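Local coordinates for glycosyl hydrolase family 2, TIM barrel domain protein (Faecalibacterium prausnitzii A2-165, PDB 6ED2) that is a gut bacterial beta-glucuronidase of glycosyl hydrolase family 2 that probably hydrolyses beta-D-glucuronosides, as do the enzymes that reactivate glucuronidated drugs, at residues A[110-115]-A[154-159]; A[128-133]-A[140-145]; A[494-499]-A[520-525]; A[513-518]-A[562-567]. One frame throughout, in Å; residues are numbered along the deposited sequence.

In the fold
Running from the N terminus, the chain lays down strand 109-114, and contact 1 closes a loop when strand 152-161 packs opposite it. Contact 2, between 128-133 and 140-145, closes a much shorter loop nested inside that one. Strand 140-143 pairs with strand 109-114, so the two contacts belong to one beta sandwich in the sugar-binding domain, their centres about 7 Å apart. After an intervening all-beta domain comes the TIM barrel, on the other side of the chain's centre. Contact 3 closes a 20-residue loop from strand 492-495 to helix 508-525; contact 4 opens inside it at 513-518 and closes beyond it on helix 554-570, so they cross, with Glu-518 bound to Arg-496 and Tyr-498.

Contact 1 of 4, residues A[110-115]-A[154-159]; sequences IVLRFG and NKLSVL
Leu-112 and Leu-156 sit opposite each other on strands that are not sheet partners: the strand segments 110-114 and 154-159 approach to 11.4 Å between axes, and their N-to-C directions differ by 36°. That spacing is filled by side chains, as expected of two layers packed face to face in the jelly-roll-like beta sandwich of a family 2 sugar-binding domain. Leu-112 and Leu-156 meet tip to tip, CD1 of Leu-112 lying 3.9 Å from CD1 of Leu-156. The same Leu-156 methyl also comes up to the edge of the Phe-114 ring, near its plane, with CD1 4.1 Å from Phe-114 CZ. In Leu-156, chi1 of 171° and chi2 of 53° together bring CD1 between Leu-112 and Phe-114. Further along, Phe-114 and Val-158 overlap side by side, pointing opposite ways; CG2 of Val-158 meets the ring obliquely, 3.8 Å from Phe-114 CE1. Val-123 of strand 120-125 touches both Phe-114 and Leu-156, and Leu-202 of strand 200-205 packs on Leu-112. All four residues are buried and they meet only through carbon, so the two layers are joined here by dispersion and the hydrophobic effect.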
loop_
_atom_site.group_PDB
_atom_site.type_symbol
_atom_site.label_atom_id
_atom_site.label_comp_id
_atom_site.label_asym_id
_atom_site.label_seq_id
_atom_site.Cartn_x
_atom_site.Cartn_y
_atom_site.Cartn_z
ATOM N N ILE A 110 2.792 49.702 -20.204
ATOM C CA ILE A 110 3.192 48.306 -20.354
ATOM C C ILE A 110 3.631 47.806 -18.991
ATOM O O ILE A 110 4.634 48.289 -18.441
ATOM C CB ILE A 110 4.329 48.119 -21.377
ATOM C CG1 ILE A 110 4.121 48.996 -22.622
ATOM C CG2 ILE A 110 4.414 46.643 -21.771
ATOM C CD1 ILE A 110 2.837 48.706 -23.356
ATOM N N VAL A 111 2.898 46.824 -18.461
ATOM C CA VAL A 111 3.054 46.371 -17.085
ATOM C C VAL A 111 3.084 44.848 -17.047
ATOM O O VAL A 111 2.198 44.195 -17.614
ATOM C CB VAL A 111 1.907 46.896 -16.188
ATOM C CG1 VAL A 111 2.176 46.560 -14.727
ATOM C CG2 VAL A 111 1.679 48.413 -16.385
ATOM N N LEU A 112 4.066 44.291 -16.332
ATOM C CA LEU A 112 4.122 42.864 -16.012
ATOM C C LEU A 112 3.500 42.596 -14.645
ATOM O O LEU A 112 3.806 43.296 -13.680
ATOM C CB LEU A 112 5.569 42.381 -16.007
ATOM C CG LEU A 112 6.277 42.487 -17.349
ATOM C CD1 LEU A 112 7.768 42.325 -17.153
ATOM C CD2 LEU A 112 5.711 41.437 -18.314
ATOM N N ARG A 113 2.629 41.590 -14.561
ATOM C CA ARG A 113 2.087 41.120 -13.291
ATOM C C ARG A 113 2.629 39.731 -12.968
ATOM O O ARG A 113 2.568 38.818 -13.807
ATOM C CB ARG A 113 0.557 41.073 -13.307
ATOM C CG ARG A 113 -0.039 40.133 -12.222
ATOM C CD ARG A 113 0.061 40.713 -10.777
ATOM N NE ARG A 113 -0.720 41.942 -10.613
ATOM C CZ ARG A 113 -1.999 41.997 -10.230
ATOM N NH1 ARG A 113 -2.683 40.884 -9.958
ATOM N NH2 ARG A 113 -2.607 43.180 -10.125
ATOM N N PHE A 114 3.162 39.577 -11.762
ATOM C CA PHE A 114 3.485 38.278 -11.187
ATOM C C PHE A 114 2.466 37.950 -10.103
ATOM O O PHE A 114 2.365 38.675 -9.102
ATOM C CB PHE A 114 4.896 38.272 -10.614
ATOM C CG PHE A 114 5.954 38.523 -11.641
ATOM C CD1 PHE A 114 6.626 37.461 -12.232
ATOM C CD2 PHE A 114 6.269 39.814 -12.031
ATOM C CE1 PHE A 114 7.596 37.685 -13.200
ATOM C CE2 PHE A 114 7.247 40.051 -12.999
ATOM C CZ PHE A 114 7.905 38.988 -13.586
ATOM N N GLY A 115 1.679 36.893 -10.326
ATOM C CA GLY A 115 0.824 36.378 -9.267
ATOM C C GLY A 115 1.598 36.193 -7.974
ATOM O O GLY A 115 1.148 36.604 -6.902
ATOM N N ASN A 154 11.498 41.118 -26.014
ATOM C CA ASN A 154 12.105 41.698 -24.828
ATOM C C ASN A 154 12.474 40.590 -23.858
ATOM O O ASN A 154 11.740 39.605 -23.725
ATOM C CB ASN A 154 11.139 42.692 -24.179
ATOM C CG ASN A 154 10.877 43.894 -25.069
ATOM O OD1 ASN A 154 11.556 44.910 -24.952
ATOM N ND2 ASN A 154 9.910 43.776 -25.974
ATOM N N LYS A 155 13.612 40.749 -23.186
ATOM C CA LYS A 155 14.086 39.746 -22.244
ATOM C C LYS A 155 13.547 40.033 -20.844
ATOM O O LYS A 155 13.690 41.146 -20.326
ATOM C CB LYS A 155 15.609 39.693 -22.215
ATOM C CG LYS A 155 16.116 38.683 -21.202
ATOM C CD LYS A 155 17.423 38.066 -21.633
ATOM C CE LYS A 155 17.209 37.077 -22.753
ATOM N NZ LYS A 155 18.522 36.559 -23.224
ATOM N N LEU A 156 12.917 39.029 -20.243
ATOM C CA LEU A 156 12.429 39.094 -18.874
ATOM C C LEU A 156 13.279 38.159 -18.036
ATOM O O LEU A 156 13.270 36.945 -18.266
ATOM C CB LEU A 156 10.959 38.696 -18.800
ATOM C CG LEU A 156 10.345 38.504 -17.422
ATOM C CD1 LEU A 156 10.594 39.742 -16.539
ATOM C CD2 LEU A 156 8.859 38.236 -17.608
ATOM N N SER A 157 14.016 38.720 -17.081
ATOM C CA SER A 157 14.828 37.938 -16.156
ATOM C C SER A 157 14.357 38.188 -14.735
ATOM O O SER A 157 14.168 39.340 -14.334
ATOM C CB SER A 157 16.312 38.287 -16.274
ATOM O OG SER A 157 16.687 38.346 -17.633
ATOM N N VAL A 158 14.186 37.117 -13.969
ATOM C CA VAL A 158 13.767 37.217 -12.580
ATOM C C VAL A 158 14.842 36.576 -11.719
ATOM O O VAL A 158 15.137 35.384 -11.863
ATOM C CB VAL A 158 12.394 36.568 -12.338
ATOM C CG1 VAL A 158 11.998 36.688 -10.863
ATOM C CG2 VAL A 158 11.339 37.217 -13.219
ATOM N N LEU A 159 15.436 37.375 -10.838
ATOM C CA LEU A 159 16.338 36.874 -9.810
ATOM C C LEU A 159 15.500 36.652 -8.559
ATOM O O LEU A 159 15.009 37.611 -7.949
ATOM C CB LEU A 159 17.481 37.851 -9.560
ATOM C CG LEU A 159 18.297 37.603 -8.295
ATOM C CD1 LEU A 159 18.828 36.174 -8.254
ATOM C CD2 LEU A 159 19.442 38.619 -8.194
#

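Contact 2 of 4, residues A[128-133]-A[140-145]; sequences VEVAQH and FDATVT
His-133 and Phe-140 lay their rings over one another in an offset stack, centroids 4.2 Å apart and planes only 11° from parallel. They meet at the margin of the sugar-binding domain's beta sandwich, where strand 128-134, paired with 120-125, runs nearly antiparallel (162°) to strand 140-143, paired with 109-114, within 6.1 Å axis to axis but without backbone pairing between them. The rings are displaced enough that CB of His-133, rather than its imidazole, stands over the middle of the phenyl face, a CH-pi contact 3.5 Å from the centroid. Phe-140 takes the less common chi1 of 64°, its CG between the backbone N and the carbonyl carbon, and this brings the ring's face against the histidine. Further along the strands the contact is aliphatic. A classic beta bulge sets the backbones of both Val-130 and Ala-131 against Val-123, which lets both residues point toward the 140-145 segment. Both meet Ala-142: its CB lies 3.7 Å from Ala-131 CB and 4.0 Å from Val-130 CG2. Asp-141 turns away and forms a salt bridge with Arg-113, while Phe-114 meets the Phe-140 ring. At the far end CG2 of Val-130 approaches CG1 of Val-144 at a slant, 4.1 Å away.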
loop_
_atom_site.group_PDB
_atom_site.type_symbol
_atom_site.label_atom_id
_atom_site.label_comp_id
_atom_site.label_asym_id
_atom_site.label_seq_id
_atom_site.Cartn_x
_atom_site.Cartn_y
_atom_site.Cartn_z
ATOM N N VAL A 128 17.676 45.808 -17.316
ATOM C CA VAL A 128 17.505 46.897 -16.362
ATOM C C VAL A 128 16.481 46.498 -15.300
ATOM O O VAL A 128 15.395 45.989 -15.619
ATOM C CB VAL A 128 17.146 48.232 -17.054
ATOM C CG1 VAL A 128 17.437 48.196 -18.553
ATOM C CG2 VAL A 128 15.734 48.673 -16.778
ATOM N N GLU A 129 16.847 46.724 -14.029
ATOM C CA GLU A 129 16.007 46.366 -12.888
ATOM C C GLU A 129 14.782 47.262 -12.826
ATOM O O GLU A 129 14.900 48.487 -12.873
ATOM C CB GLU A 129 16.812 46.473 -11.589
ATOM C CG GLU A 129 16.153 45.803 -10.376
ATOM C CD GLU A 129 17.145 45.487 -9.252
ATOM O OE1 GLU A 129 18.361 45.728 -9.427
ATOM O OE2 GLU A 129 16.709 44.983 -8.195
ATOM N N VAL A 130 13.598 46.651 -12.713
ATOM C CA VAL A 130 12.336 47.379 -12.833
ATOM C C VAL A 130 11.388 47.088 -11.672
ATOM O O VAL A 130 10.327 47.718 -11.563
ATOM C CB VAL A 130 11.623 47.048 -14.165
ATOM C CG1 VAL A 130 12.340 47.683 -15.346
ATOM C CG2 VAL A 130 11.478 45.543 -14.339
ATOM N N ALA A 131 11.715 46.110 -10.828
ATOM C CA ALA A 131 10.875 45.861 -9.660
ATOM C C ALA A 131 11.636 45.026 -8.644
ATOM O O ALA A 131 12.563 44.283 -8.988
ATOM C CB ALA A 131 9.557 45.167 -10.010
ATOM N N GLN A 132 11.249 45.196 -7.382
ATOM C CA GLN A 132 11.720 44.369 -6.286
ATOM C C GLN A 132 10.515 44.019 -5.436
ATOM O O GLN A 132 9.610 44.840 -5.267
ATOM C CB GLN A 132 12.778 45.074 -5.439
ATOM C CG GLN A 132 14.015 45.445 -6.224
ATOM C CD GLN A 132 14.958 46.303 -5.422
ATOM O OE1 GLN A 132 14.521 47.121 -4.610
ATOM N NE2 GLN A 132 16.265 46.115 -5.630
ATOM N N HIS A 133 10.496 42.797 -4.922
ATOM C CA HIS A 133 9.350 42.364 -4.150
ATOM C C HIS A 133 9.800 41.403 -3.070
ATOM O O HIS A 133 10.650 40.545 -3.304
ATOM C CB HIS A 133 8.301 41.699 -5.030
ATOM C CG HIS A 133 7.073 41.287 -4.287
ATOM N ND1 HIS A 133 6.041 42.158 -4.008
ATOM C CD2 HIS A 133 6.706 40.090 -3.775
ATOM C CE1 HIS A 133 5.087 41.513 -3.361
ATOM N NE2 HIS A 133 5.466 40.255 -3.210
ATOM N N PHE A 140 2.591 41.311 -7.414
ATOM C CA PHE A 140 3.223 42.598 -7.628
ATOM C C PHE A 140 3.382 42.854 -9.124
ATOM O O PHE A 140 3.424 41.923 -9.936
ATOM C CB PHE A 140 4.567 42.672 -6.915
ATOM C CG PHE A 140 5.583 41.710 -7.433
ATOM C CD1 PHE A 140 6.561 42.132 -8.320
ATOM C CD2 PHE A 140 5.575 40.379 -7.021
ATOM C CE1 PHE A 140 7.530 41.241 -8.790
ATOM C CE2 PHE A 140 6.524 39.490 -7.479
ATOM C CZ PHE A 140 7.508 39.920 -8.367
ATOM N N ASP A 141 3.487 44.137 -9.471
ATOM C CA ASP A 141 3.588 44.599 -10.848
ATOM C C ASP A 141 4.941 45.251 -11.118
ATOM O O ASP A 141 5.600 45.774 -10.210
ATOM C CB ASP A 141 2.474 45.603 -11.164
ATOM C CG ASP A 141 1.088 44.962 -11.218
ATOM O OD1 ASP A 141 0.972 43.787 -11.649
ATOM O OD2 ASP A 141 0.102 45.638 -10.829
ATOM N N ALA A 142 5.350 45.225 -12.386
ATOM C CA ALA A 142 6.536 45.933 -12.854
ATOM C C ALA A 142 6.161 46.732 -14.091
ATOM O O ALA A 142 5.752 46.150 -15.106
ATOM C CB ALA A 142 7.679 44.971 -13.173
ATOM N N THR A 143 6.291 48.056 -14.008
ATOM C CA THR A 143 5.976 48.925 -15.134
ATOM C C THR A 143 7.182 49.001 -16.055
ATOM O O THR A 143 8.291 49.304 -15.606
ATOM C CB THR A 143 5.578 50.318 -14.650
ATOM O OG1 THR A 143 4.239 50.276 -14.140
ATOM C CG2 THR A 143 5.629 51.331 -15.797
ATOM N N VAL A 144 6.986 48.682 -17.341
ATOM C CA VAL A 144 8.152 48.594 -18.222
ATOM C C VAL A 144 7.924 49.432 -19.476
ATOM O O VAL A 144 8.581 49.229 -20.506
ATOM C CB VAL A 144 8.471 47.127 -18.566
ATOM C CG1 VAL A 144 8.763 46.340 -17.298
ATOM C CG2 VAL A 144 7.331 46.501 -19.327
ATOM N N THR A 145 7.010 50.402 -19.367
ATOM C CA THR A 145 6.608 51.237 -20.495
ATOM C C THR A 145 7.796 51.844 -21.230
ATOM O O THR A 145 7.848 51.828 -22.465
ATOM C CB THR A 145 5.685 52.338 -20.001
ATOM O OG1 THR A 145 4.556 51.733 -19.374
ATOM C CG2 THR A 145 5.234 53.230 -21.162
#

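Contact 3 of 4, residues A[494-499]-A[520-525]; sequences LNRYYG and DGWAKV
Leu-494 points its side chain from the end of strand 492-495 at the indole of Trp-522, and the two lie alongside, pointing opposite ways. From CB, which is directed toward the helix, chi1 of -64° places CG anti to the carbonyl carbon, and the chain then forks over one face of the indole. CD1 takes the five-membered ring, 3.9 Å from its centroid and 22° off the normal, a CH-pi contact. CD2 lies over the benzo side, 3.6 Å from Trp-522 CZ2, and also sits above one face of the Arg-496 guanidinium, near its rim. CD2 is thus shared between the two flat groups, whose planes are 61° apart. This joins the first strand of a beta-alpha-beta unit of the TIM barrel, strand 492-495, to the last turn of helix 508-525, which leads on to strand 531-535; Leu-531 of that strand touches both Leu-494 and Trp-522. Arg-496 NH2 comes to the indole edge, 4.1 Å from Trp-522 NE1. Both of these nitrogens are held by Glu-518 OE2, through a salt bridge from the arginine and a hydrogen bond from the indole. Arg-496 NH1 donates to Asn-495 O at 2.8 Å, from above the carbonyl plane, and to Val-474 O as well.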
loop_
_atom_site.group_PDB
_atom_site.type_symbol
_atom_site.label_atom_id
_atom_site.label_comp_id
_atom_site.label_asym_id
_atom_site.label_seq_id
_atom_site.Cartn_x
_atom_site.Cartn_y
_atom_site.Cartn_z
ATOM N N LEU A 494 -8.623 27.541 17.516
ATOM C CA LEU A 494 -7.713 26.652 18.226
ATOM C C LEU A 494 -7.176 25.577 17.291
ATOM O O LEU A 494 -7.925 25.008 16.488
ATOM C CB LEU A 494 -8.404 25.985 19.426
ATOM C CG LEU A 494 -8.890 26.874 20.583
ATOM C CD1 LEU A 494 -9.433 26.005 21.723
ATOM C CD2 LEU A 494 -7.792 27.815 21.097
ATOM N N ASN A 495 -5.878 25.300 17.411
ATOM C CA ASN A 495 -5.248 24.121 16.826
ATOM C C ASN A 495 -4.989 23.143 17.964
ATOM O O ASN A 495 -4.087 23.365 18.777
ATOM C CB ASN A 495 -3.939 24.477 16.115
ATOM C CG ASN A 495 -4.144 25.386 14.897
ATOM O OD1 ASN A 495 -5.272 25.744 14.536
ATOM N ND2 ASN A 495 -3.043 25.760 14.265
ATOM N N ARG A 496 -5.766 22.064 18.030
ATOM C CA ARG A 496 -5.680 21.145 19.157
ATOM C C ARG A 496 -5.552 19.702 18.685
ATOM O O ARG A 496 -6.211 19.288 17.732
ATOM C CB ARG A 496 -6.889 21.294 20.072
ATOM C CG ARG A 496 -6.858 22.568 20.918
ATOM C CD ARG A 496 -5.561 22.661 21.694
ATOM N NE ARG A 496 -5.469 23.864 22.517
ATOM C CZ ARG A 496 -4.939 25.019 22.111
ATOM N NH1 ARG A 496 -4.454 25.153 20.882
ATOM N NH2 ARG A 496 -4.894 26.047 22.943
ATOM N N TYR A 497 -4.701 18.943 19.371
ATOM C CA TYR A 497 -4.342 17.581 19.007
ATOM C C TYR A 497 -4.370 16.676 20.230
ATOM O O TYR A 497 -3.450 15.880 20.464
ATOM C CB TYR A 497 -2.972 17.545 18.351
ATOM C CG TYR A 497 -2.968 18.183 16.985
ATOM C CD1 TYR A 497 -3.473 17.502 15.880
ATOM C CD2 TYR A 497 -2.468 19.474 16.798
ATOM C CE1 TYR A 497 -3.463 18.079 14.615
ATOM C CE2 TYR A 497 -2.458 20.062 15.545
ATOM C CZ TYR A 497 -2.957 19.363 14.458
ATOM O OH TYR A 497 -2.953 19.953 13.216
ATOM N N TYR A 498 -5.425 16.806 21.036
ATOM C CA TYR A 498 -5.647 15.910 22.164
ATOM C C TYR A 498 -5.955 14.513 21.642
ATOM O O TYR A 498 -7.014 14.279 21.047
ATOM C CB TYR A 498 -6.784 16.432 23.032
ATOM C CG TYR A 498 -6.382 17.589 23.939
ATOM C CD1 TYR A 498 -5.539 17.383 25.028
ATOM C CD2 TYR A 498 -6.856 18.880 23.707
ATOM C CE1 TYR A 498 -5.176 18.431 25.867
ATOM C CE2 TYR A 498 -6.508 19.931 24.535
ATOM C CZ TYR A 498 -5.672 19.703 25.618
ATOM O OH TYR A 498 -5.326 20.745 26.441
ATOM N N GLY A 499 -5.036 13.582 21.861
ATOM C CA GLY A 499 -5.177 12.238 21.346
ATOM C C GLY A 499 -4.235 11.929 20.211
ATOM O O GLY A 499 -4.206 10.782 19.749
ATOM N N ASP A 520 -13.108 24.131 29.372
ATOM C CA ASP A 520 -13.729 24.862 30.475
ATOM C C ASP A 520 -13.009 26.179 30.728
ATOM O O ASP A 520 -13.652 27.173 31.071
ATOM C CB ASP A 520 -13.752 24.017 31.754
ATOM C CG ASP A 520 -14.586 22.732 31.610
ATOM O OD1 ASP A 520 -15.545 22.692 30.794
ATOM O OD2 ASP A 520 -14.278 21.748 32.329
ATOM N N GLY A 521 -11.683 26.204 30.551
ATOM C CA GLY A 521 -10.949 27.460 30.611
ATOM C C GLY A 521 -11.351 28.432 29.513
ATOM O O GLY A 521 -11.604 29.611 29.779
ATOM N N TRP A 522 -11.422 27.950 28.257
ATOM C CA TRP A 522 -11.834 28.823 27.155
ATOM C C TRP A 522 -13.239 29.367 27.376
ATOM O O TRP A 522 -13.531 30.519 27.027
ATOM C CB TRP A 522 -11.742 28.090 25.803
ATOM C CG TRP A 522 -10.346 27.963 25.395
ATOM C CD1 TRP A 522 -9.588 26.827 25.395
ATOM C CD2 TRP A 522 -9.477 29.030 24.994
ATOM N NE1 TRP A 522 -8.299 27.122 25.014
ATOM C CE2 TRP A 522 -8.208 28.466 24.752
ATOM C CE3 TRP A 522 -9.653 30.405 24.809
ATOM C CZ2 TRP A 522 -7.115 29.231 24.346
ATOM C CZ3 TRP A 522 -8.566 31.166 24.391
ATOM C CH2 TRP A 522 -7.315 30.576 24.166
ATOM N N ALA A 523 -14.125 28.560 27.957
ATOM C CA ALA A 523 -15.468 29.054 28.254
ATOM C C ALA A 523 -15.424 30.275 29.158
ATOM O O ALA A 523 -16.304 31.139 29.075
ATOM C CB ALA A 523 -16.306 27.960 28.912
ATOM N N LYS A 524 -14.404 30.362 30.016
ATOM C CA LYS A 524 -14.323 31.454 30.977
ATOM C C LYS A 524 -13.750 32.723 30.365
ATOM O O LYS A 524 -14.087 33.818 30.828
ATOM C CB LYS A 524 -13.482 31.037 32.184
ATOM C CG LYS A 524 -14.248 30.164 33.161
ATOM C CD LYS A 524 -13.295 29.319 34.011
ATOM C CE LYS A 524 -14.062 28.282 34.838
ATOM N NZ LYS A 524 -13.299 27.007 35.048
ATOM N N VAL A 525 -12.906 32.614 29.327
ATOM C CA VAL A 525 -12.246 33.798 28.783
ATOM C C VAL A 525 -12.894 34.328 27.505
ATOM O O VAL A 525 -12.516 35.421 27.051
ATOM C CB VAL A 525 -10.741 33.545 28.545
ATOM C CG1 VAL A 525 -10.085 32.989 29.806
ATOM C CG2 VAL A 525 -10.516 32.617 27.348
#

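Contact 4 of 4, residues A[513-518]-A[562-567]; sequences AAFHHE and EMTHAV
Val-567 meets two aromatic rings of the neighbouring helix: CG1 goes over Phe-515, while CG2 lies between Phe-515 and His-516. CG1 stands over the centre of the Phe-515 ring, 3.7 Å from the centroid and 7° off the normal, which makes a well-centred CH-pi contact. CG2 meets one face of the His-516 imidazole off-centre, 4.3 Å from the ring's centroid and 3.9 Å from His-516 NE2, while also lying 3.8 Å from Phe-515 CD2. Having CG1 anti to the backbone N (chi1 178°) sends that methyl over the phenyl ring and leaves CG2 between the two. Thr-564, one turn earlier on the same helix, brings CG2 to the edge of the phenyl ring, 4.0 Å from Phe-515 CE2. These residues fill the seam between helices 508-525 and 554-570, two outer helices of the TIM barrel whose segments run side by side in nearly the same direction, 25° apart and 10.5 Å between axes. Further out, Tyr-498 stacks on Phe-515, and Met-519 adds to the packing on Val-567. The imidazole of His-516 has its ND1 hydrogen-bonded to Tyr-571, and His-570 meets the same ring edge-to-face. On the facing helix the Thr-564 hydroxyl bonds back to Tyr-560 O, one turn before it.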
loop_
_atom_site.group_PDB
_atom_site.type_symbol
_atom_site.label_atom_id
_atom_site.label_comp_id
_atom_site.label_asym_id
_atom_site.label_seq_id
_atom_site.Cartn_x
_atom_site.Cartn_y
_atom_site.Cartn_z
ATOM N N ALA A 513 -10.541 13.959 28.695
ATOM C CA ALA A 513 -10.729 14.734 29.924
ATOM C C ALA A 513 -9.803 15.948 29.967
ATOM O O ALA A 513 -10.200 17.021 30.432
ATOM C CB ALA A 513 -10.510 13.852 31.162
ATOM N N ALA A 514 -8.561 15.800 29.498
ATOM C CA ALA A 514 -7.685 16.963 29.417
ATOM C C ALA A 514 -8.264 17.999 28.466
ATOM O O ALA A 514 -8.134 19.206 28.689
ATOM C CB ALA A 514 -6.279 16.545 28.968
ATOM N N PHE A 515 -8.899 17.539 27.394
ATOM C CA PHE A 515 -9.472 18.444 26.410
ATOM C C PHE A 515 -10.640 19.218 27.019
ATOM O O PHE A 515 -10.683 20.450 26.944
ATOM C CB PHE A 515 -9.883 17.615 25.189
ATOM C CG PHE A 515 -10.159 18.400 23.933
ATOM C CD1 PHE A 515 -10.104 19.781 23.898
ATOM C CD2 PHE A 515 -10.498 17.719 22.760
ATOM C CE1 PHE A 515 -10.395 20.480 22.717
ATOM C CE2 PHE A 515 -10.778 18.404 21.584
ATOM C CZ PHE A 515 -10.738 19.792 21.566
ATOM N N HIS A 516 -11.575 18.507 27.659
ATOM C CA HIS A 516 -12.662 19.158 28.388
ATOM C C HIS A 516 -12.132 20.130 29.430
ATOM O O HIS A 516 -12.710 21.202 29.639
ATOM C CB HIS A 516 -13.535 18.116 29.069
ATOM C CG HIS A 516 -14.606 17.568 28.191
ATOM N ND1 HIS A 516 -15.628 18.347 27.691
ATOM C CD2 HIS A 516 -14.822 16.316 27.725
ATOM C CE1 HIS A 516 -16.432 17.595 26.959
ATOM N NE2 HIS A 516 -15.968 16.358 26.967
ATOM N N HIS A 517 -11.037 19.770 30.097
ATOM C CA HIS A 517 -10.456 20.666 31.087
ATOM C C HIS A 517 -10.066 21.997 30.453
ATOM O O HIS A 517 -10.442 23.062 30.950
ATOM C CB HIS A 517 -9.251 20.004 31.761
ATOM C CG HIS A 517 -8.582 20.877 32.778
ATOM N ND1 HIS A 517 -9.113 21.106 34.033
ATOM C CD2 HIS A 517 -7.445 21.608 32.713
ATOM C CE1 HIS A 517 -8.316 21.918 34.703
ATOM N NE2 HIS A 517 -7.298 22.238 33.924
ATOM N N GLU A 518 -9.337 21.962 29.331
ATOM C CA GLU A 518 -8.946 23.218 28.687
ATOM C C GLU A 518 -10.158 23.972 28.149
ATOM O O GLU A 518 -10.213 25.203 28.232
ATOM C CB GLU A 518 -7.934 22.977 27.558
ATOM C CG GLU A 518 -7.255 24.283 27.097
ATOM C CD GLU A 518 -6.424 24.159 25.813
ATOM O OE1 GLU A 518 -5.954 23.044 25.502
ATOM O OE2 GLU A 518 -6.224 25.194 25.124
ATOM N N GLU A 562 -14.294 10.917 16.384
ATOM C CA GLU A 562 -15.549 10.801 17.113
ATOM C C GLU A 562 -15.413 11.373 18.515
ATOM O O GLU A 562 -16.314 12.067 19.001
ATOM C CB GLU A 562 -15.996 9.341 17.167
ATOM C CG GLU A 562 -16.387 8.787 15.791
ATOM C CD GLU A 562 -17.188 7.499 15.860
ATOM O OE1 GLU A 562 -17.446 7.012 16.987
ATOM O OE2 GLU A 562 -17.566 6.984 14.783
ATOM N N MET A 563 -14.294 11.088 19.184
ATOM C CA MET A 563 -14.066 11.687 20.494
ATOM C C MET A 563 -13.987 13.202 20.378
ATOM O O MET A 563 -14.671 13.932 21.112
ATOM C CB MET A 563 -12.795 11.123 21.121
ATOM C CG MET A 563 -12.516 11.696 22.508
ATOM S SD MET A 563 -11.610 13.271 22.478
ATOM C CE MET A 563 -9.987 12.751 21.966
ATOM N N THR A 564 -13.171 13.687 19.429
ATOM C CA THR A 564 -12.969 15.120 19.253
ATOM C C THR A 564 -14.289 15.836 18.991
ATOM O O THR A 564 -14.576 16.875 19.604
ATOM C CB THR A 564 -11.965 15.355 18.117
ATOM O OG1 THR A 564 -10.742 14.670 18.417
ATOM C CG2 THR A 564 -11.637 16.848 17.949
ATOM N N HIS A 565 -15.133 15.273 18.131
ATOM C CA HIS A 565 -16.385 15.949 17.804
ATOM C C HIS A 565 -17.350 15.934 18.979
ATOM O O HIS A 565 -18.145 16.867 19.136
ATOM C CB HIS A 565 -17.028 15.305 16.568
ATOM C CG HIS A 565 -16.252 15.529 15.306
ATOM N ND1 HIS A 565 -16.225 14.621 14.273
ATOM C CD2 HIS A 565 -15.462 16.561 14.920
ATOM C CE1 HIS A 565 -15.459 15.085 13.302
ATOM N NE2 HIS A 565 -14.981 16.261 13.671
ATOM N N ALA A 566 -17.299 14.888 19.809
ATOM C CA ALA A 566 -18.118 14.869 21.014
ATOM C C ALA A 566 -17.726 16.003 21.953
ATOM O O ALA A 566 -18.591 16.645 22.554
ATOM C CB ALA A 566 -18.008 13.513 21.710
ATOM N N VAL A 567 -16.427 16.284 22.070
ATOM C CA VAL A 567 -15.999 17.470 22.804
ATOM C C VAL A 567 -16.561 18.730 22.152
ATOM O O VAL A 567 -17.217 19.541 22.823
ATOM C CB VAL A 567 -14.467 17.519 22.912
ATOM C CG1 VAL A 567 -14.051 18.780 23.640
ATOM C CG2 VAL A 567 -13.949 16.270 23.644
#